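Local structure of putative NADPH:quinone oxidoreductase (Ralstonia eutropha, 3IUP) at residues Glu234-Ser238 with Thr239-Ile243; Gly124-Ser128 with Gln129-Ile133; Asp246-Gly250 with Gly251-Gly255; Ser42-Pro46 with Ser47-Leu51. The protein binds NADPH and probably catalyses the NADPH-dependent reduction of quinones, as a putative quinone oxidoreductase with an alcohol-dehydrogenase-like fold. All coordinates share one frame; numbering follows the deposited sequence. Where two conformers were deposited one is given.

Contact 1. Residues Glu234-Ser238 with Thr239-Ile243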
loop_
_atom_site.group_PDB
_atom_site.type_symbol
_atom_site.label_atom_id
_atom_site.label_comp_id
_atom_site.label_asym_id
_atom_site.label_seq_id
_atom_site.Cartn_x
_atom_site.Cartn_y
_atom_site.Cartn_z
ATOM N N GLU A 234 -19.330 -12.697 0.289
ATOM C CA GLU A 234 -20.769 -12.395 0.241
ATOM C C GLU A 234 -21.075 -11.044 0.867
ATOM O O GLU A 234 -21.845 -10.300 0.350
ATOM C CB GLU A 234 -21.605 -13.431 1.006
ATOM C CG GLU A 234 -21.606 -14.812 0.446
ATOM C CD GLU A 234 -22.345 -15.825 1.386
ATOM O OE1 GLU A 234 -23.224 -15.372 2.159
ATOM O OE2 GLU A 234 -22.034 -17.051 1.351
ATOM N N ALA A 235 -20.498 -10.782 2.035
ATOM C CA ALA A 235 -20.660 -9.483 2.707
ATOM C C ALA A 235 -20.184 -8.332 1.811
ATOM O O ALA A 235 -20.790 -7.260 1.798
ATOM C CB ALA A 235 -19.913 -9.482 4.066
ATOM N N LEU A 236 -19.064 -8.546 1.119
ATOM C CA LEU A 236 -18.559 -7.530 0.173
ATOM C C LEU A 236 -19.464 -7.333 -1.048
ATOM O O LEU A 236 -19.683 -6.224 -1.500
ATOM C CB LEU A 236 -17.107 -7.795 -0.186
ATOM C CG LEU A 236 -16.170 -7.648 1.009
ATOM C CD1 LEU A 236 -14.808 -8.252 0.691
ATOM C CD2 LEU A 236 -16.066 -6.149 1.431
ATOM N N VAL A 237 -20.063 -8.406 -1.558
ATOM C CA VAL A 237 -21.101 -8.242 -2.577
ATOM C C VAL A 237 -22.270 -7.428 -2.052
ATOM O O VAL A 237 -22.716 -6.487 -2.696
ATOM C CB VAL A 237 -21.569 -9.605 -3.130
ATOM C CG1 VAL A 237 -22.763 -9.410 -4.050
ATOM C CG2 VAL A 237 -20.400 -10.265 -3.815
ATOM N N SER A 238 -22.738 -7.746 -0.845
ATOM C CA SER A 238 -23.841 -7.036 -0.247
ATOM C C SER A 238 -23.568 -5.552 -0.050
ATOM O O SER A 238 -24.414 -4.705 -0.389
ATOM C CB SER A 238 -24.211 -7.663 1.091
ATOM O OG SER A 238 -24.726 -8.961 0.881
ATOM N N THR A 239 -22.402 -5.234 0.520
ATOM C CA THR A 239 -22.112 -3.860 0.926
ATOM C C THR A 239 -21.485 -2.974 -0.156
ATOM O O THR A 239 -21.614 -1.765 -0.115
ATOM C CB THR A 239 -21.177 -3.839 2.123
ATOM O OG1 THR A 239 -19.991 -4.554 1.792
ATOM C CG2 THR A 239 -21.825 -4.488 3.397
ATOM N N GLY A 240 -20.804 -3.580 -1.100
ATOM C CA GLY A 240 -20.031 -2.849 -2.094
ATOM C C GLY A 240 -18.779 -2.171 -1.494
ATOM O O GLY A 240 -18.231 -1.265 -2.119
ATOM N N ALA A 241 -18.337 -2.613 -0.304
ATOM C CA ALA A 241 -17.203 -1.989 0.367
ATOM C C ALA A 241 -15.871 -2.212 -0.385
ATOM O O ALA A 241 -15.520 -3.322 -0.788
ATOM C CB ALA A 241 -17.080 -2.454 1.820
ATOM N N THR A 242 -15.131 -1.115 -0.538
ATOM C CA THR A 242 -13.840 -1.120 -1.241
ATOM C C THR A 242 -12.705 -0.436 -0.470
ATOM O O THR A 242 -11.592 -0.294 -0.995
ATOM C CB THR A 242 -13.986 -0.544 -2.657
ATOM O OG1 THR A 242 -14.527 0.774 -2.628
ATOM C CG2 THR A 242 -14.926 -1.425 -3.524
ATOM N N ILE A 243 -12.972 -0.039 0.763
ATOM C CA ILE A 243 -11.941 0.422 1.699
ATOM C C ILE A 243 -12.053 -0.324 3.012
ATOM O O ILE A 243 -13.171 -0.603 3.482
ATOM C CB ILE A 243 -12.022 1.976 1.908
ATOM C CG1 ILE A 243 -10.850 2.492 2.753
ATOM C CG2 ILE A 243 -13.361 2.461 2.509
ATOM C CD1 ILE A 243 -10.736 4.063 2.746
#
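The carbonyl oxygen of A235 takes two hydrogen bonds from a single residue, T239, at the C-terminal end of helix 228-239 in the nucleotide-binding Rossmann-type half of the protein. One is the ordinary helical i+4 bond, from T239 N to A235 O at 2.9 Å. The other is shorter, T239 OG1 to A235 O at 2.8 Å. The two donors reach the oxygen from opposite faces of its carbonyl plane, tilted 25° and 29° from it, so they share the acceptor without getting in each other's way. The hydroxyl gets there because chi1 of 57° sets OG1 between the backbone N and the carbonyl carbon of T239, folded back over the last turn, while CG2 falls beside the backbone N and also packs against A235 O. One residue on, G240 N gives the next i+4 bond to L236 O at 2.9 Å. G240 is where the chain leaves the helix, with a positive phi that glycine adopts easily. The chain then heads for strand 243-249, which lies between strands 175-177 and 281-285 in the parallel sheet. L236 reaches forward to this exit with CD2 and also packs on C260 and M261 of helix 253-266; A241 rests on V176. Between the two, L236 CD2 meets A241 CB at 3.9 Å, and A241 N sends a weak hydrogen bond back to T239 OG1.

Contact 2. Residues Gly124-Ser128 with Gln129-Ile133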
loop_
_atom_site.group_PDB
_atom_site.type_symbol
_atom_site.label_atom_id
_atom_site.label_comp_id
_atom_site.label_asym_id
_atom_site.label_seq_id
_atom_site.Cartn_x
_atom_site.Cartn_y
_atom_site.Cartn_z
ATOM N N GLY A 124 -1.248 14.743 25.671
ATOM C CA GLY A 124 -0.085 13.974 26.075
ATOM C C GLY A 124 0.168 14.164 27.570
ATOM O O GLY A 124 -0.355 15.114 28.222
ATOM N N ALA A 125 0.989 13.276 28.126
ATOM C CA ALA A 125 1.338 13.321 29.556
ATOM C C ALA A 125 0.090 13.334 30.447
ATOM O O ALA A 125 0.055 13.944 31.525
ATOM C CB ALA A 125 2.250 14.546 29.876
HETATM N N MSE A 126 -0.930 12.587 30.043
HETATM C CA MSE A 126 -2.189 12.605 30.810
HETATM C C MSE A 126 -2.212 11.638 31.977
HETATM O O MSE A 126 -3.126 11.719 32.808
HETATM C CB MSE A 126 -3.419 12.409 29.929
HETATM C CG MSE A 126 -3.483 13.292 28.706
HETATM SE SE MSE A 126 -3.666 15.200 29.242
HETATM C CE MSE A 126 -5.336 15.129 29.885
ATOM N N TYR A 127 -1.210 10.758 32.085
ATOM C CA TYR A 127 -1.080 9.883 33.257
ATOM C C TYR A 127 -0.321 10.675 34.352
ATOM O O TYR A 127 0.868 10.455 34.622
ATOM C CB TYR A 127 -0.373 8.576 32.970
ATOM C CG TYR A 127 -1.038 7.727 31.910
ATOM C CD1 TYR A 127 -2.324 7.978 31.438
ATOM C CD2 TYR A 127 -0.332 6.683 31.325
ATOM C CE1 TYR A 127 -2.878 7.177 30.443
ATOM C CE2 TYR A 127 -0.880 5.898 30.345
ATOM C CZ TYR A 127 -2.178 6.127 29.910
ATOM O OH TYR A 127 -2.679 5.357 28.897
ATOM N N SER A 128 -1.057 11.631 34.907
ATOM C CA SER A 128 -0.493 12.729 35.742
ATOM C C SER A 128 -1.596 13.223 36.616
ATOM O O SER A 128 -2.748 13.314 36.186
ATOM C CB SER A 128 -0.017 13.931 34.899
ATOM O OG SER A 128 0.938 13.532 33.921
ATOM N N GLN A 129 -1.279 13.590 37.849
ATOM C CA GLN A 129 -2.332 14.155 38.678
ATOM C C GLN A 129 -2.863 15.486 38.141
ATOM O O GLN A 129 -4.086 15.736 38.194
ATOM C CB GLN A 129 -1.835 14.349 40.098
ATOM C CG GLN A 129 -1.623 13.070 40.862
ATOM C CD GLN A 129 -1.256 13.319 42.317
ATOM O OE1 GLN A 129 -0.122 13.135 42.714
ATOM N NE2 GLN A 129 -2.247 13.743 43.124
ATOM N N TYR A 130 -1.950 16.324 37.646
ATOM C CA TYR A 130 -2.312 17.691 37.147
ATOM C C TYR A 130 -1.619 17.927 35.863
ATOM O O TYR A 130 -0.453 17.532 35.729
ATOM C CB TYR A 130 -1.853 18.778 38.142
ATOM C CG TYR A 130 -2.639 18.713 39.399
ATOM C CD1 TYR A 130 -3.864 19.361 39.493
ATOM C CD2 TYR A 130 -2.188 17.961 40.482
ATOM C CE1 TYR A 130 -4.619 19.263 40.650
ATOM C CE2 TYR A 130 -2.939 17.836 41.631
ATOM C CZ TYR A 130 -4.147 18.488 41.710
ATOM O OH TYR A 130 -4.922 18.389 42.841
ATOM N N ARG A 131 -2.323 18.572 34.915
ATOM C CA ARG A 131 -1.698 18.978 33.643
ATOM C C ARG A 131 -2.039 20.419 33.349
ATOM O O ARG A 131 -3.206 20.811 33.479
ATOM C CB ARG A 131 -2.112 18.047 32.485
ATOM C CG ARG A 131 -1.267 16.781 32.452
ATOM C CD ARG A 131 0.099 17.020 31.817
ATOM N NE ARG A 131 -0.025 17.047 30.362
ATOM C CZ ARG A 131 0.248 18.084 29.571
ATOM N NH1 ARG A 131 0.724 19.232 30.071
ATOM N NH2 ARG A 131 0.079 17.962 28.261
ATOM N N CYS A 132 -1.011 21.172 32.985
ATOM C CA CYS A 132 -1.107 22.563 32.587
ATOM C C CYS A 132 -1.060 22.607 31.084
ATOM O O CYS A 132 -0.046 22.231 30.466
ATOM C CB CYS A 132 0.041 23.361 33.146
ATOM S SG CYS A 132 -0.106 25.112 32.767
ATOM N N ILE A 133 -2.188 22.933 30.485
ATOM C CA ILE A 133 -2.273 22.880 29.041
ATOM C C ILE A 133 -2.990 24.079 28.486
ATOM O O ILE A 133 -3.739 24.705 29.191
ATOM C CB ILE A 133 -2.918 21.599 28.546
ATOM C CG1 ILE A 133 -4.410 21.618 28.673
ATOM C CG2 ILE A 133 -2.365 20.360 29.277
ATOM C CD1 ILE A 133 -5.000 20.735 27.597
#
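R131 folds its side chain back over the loop that precedes its own strand, 130-134, and from CG to NH2 it runs along 124-128. CB starts the chain toward the loop. CG then lies 4.0 Å from S128 CB and also close to A125 O. CD comes nearer to that same carbonyl, 3.1 Å from A125 O, with the A125 methyl alongside. Bends at both chi2 and chi3, each -79°, curl the chain at this point and bring the guanidinium round to G124. There it grips one atom side-on: NE and NH2 both donate to G124 O, each at 2.9 Å. The oxygen lies in the guanidinium plane, only 11° out of it. Relative to the carbonyl plane of G124, NE is tilted modestly, whereas NH2 sits well above it. A125 CB approaches R131 NE to 3.4 Å. I133 CG2 rests over one guanidinium face, offset toward the rim. A125 O, beside the aliphatic part of R131, takes a 2.6 Å hydrogen bond from S128 OG. NH2 has a second, weak bond to G123 O. Strand 130-134 belongs to the mixed sheet of the GroES-like domain, and the arginine ties it to the loop leading in. Since its acceptors here are backbone carbonyls, the grip depends on the loop's path, and their partly negative oxygens would probably help to stabilise the positive charge.

Contact 3. Residues Asp246-Gly250 with Gly251-Gly255. With NDP (NADPH dihydro-nicotinamide-adenine-dinucleotide phosphate), chain C.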
loop_
_atom_site.group_PDB
_atom_site.type_symbol
_atom_site.label_atom_id
_atom_site.label_comp_id
_atom_site.label_asym_id
_atom_site.label_seq_id
_atom_site.Cartn_x
_atom_site.Cartn_y
_atom_site.Cartn_z
ATOM N N ASP A 246 -7.732 -1.967 8.881
ATOM C CA ASP A 246 -7.239 -3.150 9.552
ATOM C C ASP A 246 -6.403 -2.797 10.792
ATOM O O ASP A 246 -5.347 -2.182 10.688
ATOM C CB ASP A 246 -6.444 -3.976 8.602
ATOM C CG ASP A 246 -5.797 -5.185 9.275
ATOM O OD1 ASP A 246 -6.460 -5.835 10.120
ATOM O OD2 ASP A 246 -4.651 -5.476 8.930
ATOM N N ALA A 247 -6.859 -3.254 11.948
ATOM C CA ALA A 247 -6.175 -3.005 13.203
ATOM C C ALA A 247 -5.092 -4.022 13.459
ATOM O O ALA A 247 -4.246 -3.813 14.344
ATOM C CB ALA A 247 -7.191 -3.029 14.380
ATOM N N THR A 248 -5.105 -5.124 12.698
ATOM C CA THR A 248 -4.176 -6.212 12.954
ATOM C C THR A 248 -2.786 -5.941 12.404
ATOM O O THR A 248 -1.779 -6.055 13.121
ATOM C CB THR A 248 -4.740 -7.560 12.517
ATOM O OG1 THR A 248 -4.855 -7.652 11.094
ATOM C CG2 THR A 248 -6.121 -7.770 13.209
ATOM N N GLY A 249 -2.748 -5.518 11.146
ATOM C CA GLY A 249 -1.512 -5.098 10.506
ATOM C C GLY A 249 -0.676 -6.245 9.982
ATOM O O GLY A 249 -0.493 -6.459 8.764
ATOM N N GLY A 250 -0.119 -7.020 10.914
ATOM C CA GLY A 250 0.460 -8.269 10.558
ATOM C C GLY A 250 -0.464 -9.332 10.053
ATOM O O GLY A 250 -1.687 -9.164 9.976
ATOM N N GLY A 251 0.127 -10.457 9.690
ATOM C CA GLY A 251 -0.601 -11.571 9.205
ATOM C C GLY A 251 -1.264 -11.379 7.850
ATOM O O GLY A 251 -0.774 -10.637 6.994
ATOM N N LYS A 252 -2.382 -12.061 7.669
ATOM C CA LYS A 252 -2.935 -12.254 6.346
ATOM C C LYS A 252 -4.210 -11.495 6.038
ATOM O O LYS A 252 -4.677 -11.556 4.885
ATOM C CB LYS A 252 -3.220 -13.742 6.157
ATOM C CG LYS A 252 -1.942 -14.537 6.064
ATOM C CD LYS A 252 -2.261 -16.013 5.796
ATOM C CE LYS A 252 -1.025 -16.886 5.892
ATOM N NZ LYS A 252 -1.312 -18.250 5.335
ATOM N N LEU A 253 -4.787 -10.840 7.035
ATOM C CA LEU A 253 -6.138 -10.312 6.925
ATOM C C LEU A 253 -6.248 -9.217 5.842
ATOM O O LEU A 253 -7.192 -9.190 5.068
ATOM C CB LEU A 253 -6.612 -9.764 8.257
ATOM C CG LEU A 253 -8.065 -9.626 8.548
ATOM C CD1 LEU A 253 -8.884 -10.805 8.029
ATOM C CD2 LEU A 253 -8.180 -9.440 10.092
ATOM N N GLY A 254 -5.227 -8.375 5.755
ATOM C CA GLY A 254 -5.270 -7.310 4.736
ATOM C C GLY A 254 -5.393 -7.864 3.331
ATOM O O GLY A 254 -6.226 -7.387 2.516
ATOM N N GLY A 255 -4.557 -8.853 2.992
ATOM C CA GLY A 255 -4.613 -9.456 1.686
ATOM C C GLY A 255 -5.878 -10.262 1.439
ATOM O O GLY A 255 -6.438 -10.269 0.332
HETATM P PA NDP C . -9.580 -2.415 22.456
HETATM O O1A NDP C . -10.869 -1.938 22.911
HETATM O O2A NDP C . -8.528 -2.715 23.453
HETATM O O5B NDP C . -9.926 -3.787 21.598
HETATM C C5B NDP C . -8.824 -4.425 20.944
HETATM C C4B NDP C . -9.360 -5.514 20.066
HETATM O O4B NDP C . -8.243 -6.067 19.432
HETATM C C3B NDP C . -10.075 -6.627 20.850
HETATM O O3B NDP C . -11.325 -7.013 20.317
HETATM C C2B NDP C . -9.110 -7.827 20.721
HETATM O O2B NDP C . -9.759 -9.095 20.629
HETATM C C1B NDP C . -8.405 -7.490 19.415
HETATM N N9A NDP C . -7.063 -8.078 19.308
HETATM C C8A NDP C . -6.069 -7.966 20.259
HETATM N N7A NDP C . -4.955 -8.553 19.788
HETATM C C5A NDP C . -5.212 -9.038 18.519
HETATM C C6A NDP C . -4.455 -9.735 17.556
HETATM N N6A NDP C . -3.199 -10.167 17.769
HETATM N N1A NDP C . -5.045 -10.068 16.354
HETATM C C2A NDP C . -6.345 -9.769 16.091
HETATM N N3A NDP C . -7.080 -9.086 17.033
HETATM C C4A NDP C . -6.533 -8.730 18.219
HETATM O O3 NDP C . -8.838 -1.459 21.384
HETATM P PN NDP C . -9.265 -0.014 20.971
HETATM O O1N NDP C . -10.634 0.093 20.530
HETATM O O2N NDP C . -8.821 1.008 21.979
HETATM O O5D NDP C . -8.307 0.181 19.667
HETATM C C5D NDP C . -8.617 -0.532 18.460
HETATM C C4D NDP C . -7.453 -0.410 17.482
HETATM O O4D NDP C . -7.525 0.916 16.915
HETATM C C3D NDP C . -6.042 -0.591 18.076
HETATM O O3D NDP C . -5.193 -1.287 17.186
HETATM C C2D NDP C . -5.571 0.850 18.190
HETATM O O2D NDP C . -4.164 1.035 18.232
HETATM C C1D NDP C . -6.188 1.413 16.907
HETATM N N1N NDP C . -6.199 2.893 16.855
HETATM C C2N NDP C . -5.393 3.463 15.926
HETATM C C3N NDP C . -5.307 4.824 15.797
HETATM C C7N NDP C . -4.508 5.440 14.664
HETATM O O7N NDP C . -4.376 6.825 14.688
HETATM N N7N NDP C . -3.915 4.742 13.686
HETATM C C4N NDP C . -6.298 5.685 16.478
HETATM C C5N NDP C . -7.164 4.955 17.474
HETATM C C6N NDP C . -7.084 3.575 17.616
HETATM P P2B NDP C . -9.285 -10.363 21.560
HETATM O O1X NDP C . -10.217 -10.384 22.779
HETATM O O2X NDP C . -7.826 -10.261 21.996
HETATM O O3X NDP C . -9.500 -11.580 20.648
HETATM O O HOH W 1 -3.336 -7.686 7.966
HETATM O O HOH W 2 -4.092 -10.150 10.058
#
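With CG anti to the backbone N, a chi1 of 175° sets the carboxylate of D246 against T248, and a chi1 of 68° on T248 turns OG1 in to meet it. T248 OG1 donates to the syn lone pair of D246 OD1 at 2.6 Å. The same oxygen accepts T248 N from well above the carboxylate plane, closing an Asx turn, while D246 OD2 takes G249 N at 2.9 Å. L253 lays CD2 over this cluster, 3.9 Å from T248 OG1, the two side chains crossing at about a right angle. This is the strand-turn-helix corner of a beta-alpha-beta unit in the Rossmann-type domain. Two waters join its halves. Water 1 lies among D246 OD2, G250 O and G254 N, accepting from the last at 3.0 Å. Water 2 donates to T248 OG1 and, at 2.6 Å, to G250 O, and accepts from L253 N, so the amides of L253 and G254 each donate to a water. T178 OG1 also bonds D246 OD1. On the cofactor side of the turn, CG2 of T248 touches the adenine of NADPH at C2A, 3.5 Å away.

Contact 4. Residues Ser42-Pro46 with Ser47-Leu51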
loop_
_atom_site.group_PDB
_atom_site.type_symbol
_atom_site.label_atom_id
_atom_site.label_comp_id
_atom_site.label_asym_id
_atom_site.label_seq_id
_atom_site.Cartn_x
_atom_site.Cartn_y
_atom_site.Cartn_z
ATOM N N SER A 42 -8.247 8.752 32.489
ATOM C CA SER A 42 -7.433 8.661 31.288
ATOM C C SER A 42 -7.297 7.179 30.894
ATOM O O SER A 42 -6.899 6.370 31.716
ATOM C CB SER A 42 -6.070 9.285 31.560
ATOM O OG SER A 42 -5.212 9.236 30.467
ATOM N N PRO A 43 -7.603 6.837 29.643
ATOM C CA PRO A 43 -7.640 5.441 29.268
ATOM C C PRO A 43 -6.258 4.922 28.950
ATOM O O PRO A 43 -5.392 5.695 28.557
ATOM C CB PRO A 43 -8.522 5.464 28.017
ATOM C CG PRO A 43 -8.194 6.753 27.379
ATOM C CD PRO A 43 -8.038 7.702 28.539
ATOM N N LEU A 44 -6.064 3.605 29.124
ATOM C CA LEU A 44 -4.897 2.895 28.650
ATOM C C LEU A 44 -5.212 2.301 27.276
ATOM O O LEU A 44 -5.812 1.227 27.152
ATOM C CB LEU A 44 -4.519 1.783 29.627
ATOM C CG LEU A 44 -3.698 2.254 30.809
ATOM C CD1 LEU A 44 -3.888 1.311 32.000
ATOM C CD2 LEU A 44 -2.211 2.358 30.390
ATOM N N ASN A 45 -4.906 3.049 26.243
ATOM C CA ASN A 45 -5.191 2.624 24.884
ATOM C C ASN A 45 -3.909 1.937 24.344
ATOM O O ASN A 45 -2.781 2.185 24.843
ATOM C CB ASN A 45 -5.517 3.813 24.014
ATOM C CG ASN A 45 -6.816 4.507 24.360
ATOM O OD1 ASN A 45 -7.821 3.873 24.760
ATOM N ND2 ASN A 45 -6.821 5.870 24.176
ATOM N N PRO A 46 -4.046 1.149 23.276
ATOM C CA PRO A 46 -2.879 0.487 22.661
ATOM C C PRO A 46 -1.762 1.441 22.262
ATOM O O PRO A 46 -0.614 1.127 22.508
ATOM C CB PRO A 46 -3.500 -0.219 21.445
ATOM C CG PRO A 46 -4.881 -0.597 21.943
ATOM C CD PRO A 46 -5.306 0.713 22.639
ATOM N N SER A 47 -2.091 2.632 21.759
ATOM C CA SER A 47 -1.074 3.653 21.470
ATOM C C SER A 47 -0.295 4.022 22.719
ATOM O O SER A 47 0.907 4.180 22.675
ATOM C CB SER A 47 -1.706 4.908 20.886
ATOM O OG SER A 47 -2.962 5.157 21.540
ATOM N N ASP A 48 -0.987 4.088 23.861
ATOM C CA ASP A 48 -0.319 4.423 25.129
ATOM C C ASP A 48 0.591 3.311 25.604
ATOM O O ASP A 48 1.668 3.561 26.092
ATOM C CB ASP A 48 -1.348 4.734 26.217
ATOM C CG ASP A 48 -2.298 5.891 25.819
ATOM O OD1 ASP A 48 -1.742 6.993 25.464
ATOM O OD2 ASP A 48 -3.553 5.674 25.834
ATOM N N LEU A 49 0.141 2.059 25.440
ATOM C CA LEU A 49 0.889 0.914 25.914
ATOM C C LEU A 49 2.206 0.836 25.128
ATOM O O LEU A 49 3.232 0.421 25.669
ATOM C CB LEU A 49 0.043 -0.355 25.708
ATOM C CG LEU A 49 -1.263 -0.384 26.475
ATOM C CD1 LEU A 49 -2.033 -1.684 26.121
ATOM C CD2 LEU A 49 -1.079 -0.284 27.918
ATOM N N GLY A 50 2.165 1.241 23.869
ATOM C CA GLY A 50 3.359 1.251 23.008
ATOM C C GLY A 50 4.429 2.150 23.601
ATOM O O GLY A 50 5.602 1.791 23.726
ATOM N N LEU A 51 4.005 3.308 24.053
ATOM C CA LEU A 51 4.957 4.257 24.662
ATOM C C LEU A 51 5.351 3.829 26.058
ATOM O O LEU A 51 6.526 3.888 26.452
ATOM C CB LEU A 51 4.343 5.656 24.661
ATOM C CG LEU A 51 5.258 6.748 25.186
ATOM C CD1 LEU A 51 6.555 6.856 24.324
ATOM C CD2 LEU A 51 4.456 8.074 25.232
HETATM O O HOH W 3 -4.094 6.904 23.244
#
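S47, in the first turn of helix 46-53, sets its hydroxyl near N45, where strand 34-43 of the GroES-like domain gives way to the helix. With chi1 at 38°, OG sits between the backbone N and the carbonyl carbon, 3.8 Å from N45 CB, and shares a 2.7 Å hydrogen bond with water 3. That water also accepts from N45 ND2 and donates to D48 OD2, linking three side chains of the turn. The backbone carbonyl of S47 is held by R274 of the second subunit. D48 comes next and reaches back: its OD2 takes N45 N on the anti lone pair at 3.0 Å, so the carboxylate secures the residue just before the helix, while OD1 is taken by N96 N. The side chains of D48 and N45 lie side by side, pointing the same way, with carboxylate and amide planes 22° apart. The N45 amide bonds K368 through OD1 and E97 through ND2. D48 N adds a weak bond to N45 O. L49 N makes the firmer one, 3.0 Å to the same N45 O and nearly along the C=O axis. Its side chain crosses that of L44 at about a right angle, L44 CD2 meeting L49 CD2 at 3.8 Å, and both pack on Y360 of helix 354-360. P46, whose ring touches NADPH, opens the helix; the next i+4 bond runs from G50 N to P46 O at 3.1 Å.

Overall arrangement
Contacts 2 and 4 sit together in the GroES-like domain, on neighbouring strands of one mixed sheet, and they touch: Y127 OH lies 2.8 Å from P43 O, probably a hydrogen bond. Contacts 1 and 3 share the Rossmann-type half, where 234-243 runs directly into strand 243-249 and so to 246-255. Contacts 3 and 4 are the buried ones, both beside NADPH, their nearest atoms about 8 Å apart; in both an aspartate and ordered water lie at a helix start, D48 bonding a backbone N directly, D246 reaching the helix through water. Contacts 1 and 2 are only partly buried, with centres about 43 Å apart; there a hydroxyl or a guanidinium grips a backbone carbonyl directly.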